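Local coordinates for thrombospondin related anonymous protein (Plasmodium falciparum, PDB 4F1J), which probably mediates adhesion of the malaria parasite to host cells, and is seen here as its magnesium-binding von Willebrand factor A domain alone, at residues A[14-19]-A[53-58]. Residues are numbered along the deposited sequence; the frame is centred on the assembly and turned at random. Where two conformers were deposited one is given.
Sequences MDCSGS and IFSNNA. With MG (magnesium ion), chain C; EDO (1,2-ethanediol), chain K; EDO (1,2-ethanediol), chain J.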
# COMPACT_ATOMS: atom_id res chain seq x y z
N MET A 14 1.23 4.73 -1.22
CA MET A 14 1.67 4.75 -2.62
C MET A 14 2.87 5.68 -2.79
O MET A 14 2.75 6.88 -2.66
CB MET A 14 0.50 5.19 -3.50
CG MET A 14 0.81 5.22 -4.96
SD MET A 14 -0.68 5.67 -5.88
CE MET A 14 -0.14 5.37 -7.58
N ASP A 15 4.03 5.08 -3.04
CA ASP A 15 5.28 5.78 -3.31
C ASP A 15 5.06 6.68 -4.52
O ASP A 15 4.57 6.21 -5.56
CB ASP A 15 6.31 4.69 -3.56
CG ASP A 15 7.71 5.20 -3.95
OD1 ASP A 15 7.87 6.28 -4.56
OD2 ASP A 15 8.62 4.39 -3.71
N CYS A 16 5.39 7.97 -4.39
CA CYS A 16 5.26 8.92 -5.53
C CYS A 16 6.59 9.63 -5.82
O CYS A 16 6.63 10.74 -6.36
CB CYS A 16 4.13 9.93 -5.27
SG CYS A 16 4.35 10.98 -3.83
N SER A 17 7.67 8.92 -5.53
CA SER A 17 9.05 9.43 -5.64
C SER A 17 9.41 9.79 -7.09
O SER A 17 8.87 9.21 -8.05
CB SER A 17 10.06 8.43 -5.11
OG SER A 17 10.02 7.18 -5.78
N GLY A 18 10.36 10.72 -7.23
CA GLY A 18 10.77 11.20 -8.57
C GLY A 18 11.33 10.12 -9.50
O GLY A 18 11.17 10.21 -10.73
N SER A 19 11.91 9.08 -8.92
CA SER A 19 12.48 7.96 -9.68
C SER A 19 11.49 7.29 -10.62
O SER A 19 11.89 6.68 -11.63
CB SER A 19 12.96 6.90 -8.70
OG SER A 19 11.85 6.44 -7.95
N ILE A 53 -0.16 9.10 -0.39
CA ILE A 53 1.03 9.06 -1.24
C ILE A 53 2.20 9.47 -0.37
O ILE A 53 2.03 10.21 0.61
CB ILE A 53 0.89 9.96 -2.46
CG1 ILE A 53 0.54 11.39 -2.05
CG2 ILE A 53 -0.19 9.39 -3.41
CD1 ILE A 53 0.49 12.39 -3.22
N PHE A 54 3.39 9.02 -0.73
CA PHE A 54 4.57 9.42 0.03
C PHE A 54 5.80 9.52 -0.86
O PHE A 54 6.07 8.67 -1.71
CB PHE A 54 4.82 8.48 1.23
CG PHE A 54 5.31 7.12 0.85
CD1 PHE A 54 4.42 6.10 0.57
CD2 PHE A 54 6.67 6.83 0.78
CE1 PHE A 54 4.86 4.85 0.21
CE2 PHE A 54 7.10 5.56 0.39
CZ PHE A 54 6.19 4.59 0.09
N SER A 55 6.52 10.62 -0.67
CA SER A 55 7.83 10.77 -1.26
C SER A 55 8.65 11.55 -0.23
O SER A 55 9.27 10.94 0.64
CB SER A 55 7.76 11.39 -2.67
OG SER A 55 7.20 12.68 -2.68
N ASN A 56 8.62 12.88 -0.27
CA ASN A 56 9.30 13.69 0.75
C ASN A 56 8.64 13.48 2.12
O ASN A 56 9.31 13.44 3.14
CB ASN A 56 9.30 15.18 0.37
CG ASN A 56 10.19 15.48 -0.84
OD1 ASN A 56 11.03 14.66 -1.23
ND2 ASN A 56 10.01 16.68 -1.43
N ASN A 57 7.31 13.40 2.08
CA ASN A 57 6.45 13.20 3.24
C ASN A 57 5.24 12.40 2.80
O ASN A 57 5.04 12.20 1.59
CB ASN A 57 5.99 14.55 3.79
CG ASN A 57 7.15 15.43 4.22
OD1 ASN A 57 7.77 15.17 5.25
ND2 ASN A 57 7.47 16.45 3.42
N ALA A 58 4.44 11.92 3.76
CA ALA A 58 3.14 11.31 3.46
C ALA A 58 2.02 12.36 3.36
O ALA A 58 1.99 13.32 4.13
CB ALA A 58 2.80 10.28 4.52
MG MG C . 11.68 5.75 -5.99
C1 EDO K . 5.14 14.59 -1.47
O1 EDO K . 5.95 14.67 -0.30
C2 EDO K . 4.06 13.58 -1.24
O2 EDO K . 3.27 14.13 -0.19
C1 EDO J . 5.61 2.80 -7.10
O1 EDO J . 6.48 3.83 -6.61
C2 EDO J . 4.32 3.41 -7.63
O2 EDO J . 3.56 4.05 -6.62
O HOH W 1 11.13 5.06 -4.04
O HOH W 2 13.07 7.01 -5.36
O HOH W 3 13.24 4.52 -6.40
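Asp15 CA packs over one face of the Phe54 ring, 3.8 Å from the ring centroid and offset toward the rim. A first torsion of 72° sets CG between the backbone N and carbonyl carbon of Phe54 and turns the ring across the neighbouring strand, where CZ also meets Asp15 CB at 3.7 Å. Two parallel-strand bonds flank this CH-pi contact: Phe54 N donates to Met14 O (3.0 Å), and Cys16 N donates to Phe54 O with a straighter N-H (2.9 Å, 167° at the hydrogen). Beyond them Cys16 SG packs against Ile53 CB at 3.9 Å and lies beside Ser55, whose hydroxyl bonds to Tyr89 O. Asp15 OD1 accepts from both N and OG of Ser17, the former closing an Asx turn, while OD2 takes a bond from a magnesium-bound water. Asp15 thus acts from the second shell on the MIDAS-type site, in which Ser17 OG (2.2 Å from the magnesium), Ser19 and Asp123 are ligands; Thr122 and the backbone of Asp123 steady OD2. The contact joins the adjacent parallel strands 8-15 and 47-54 of a beta-alpha-beta unit, whose connecting helix 22-38 packs on Met14 and Cys16, while helix 94-106 packs on Phe54.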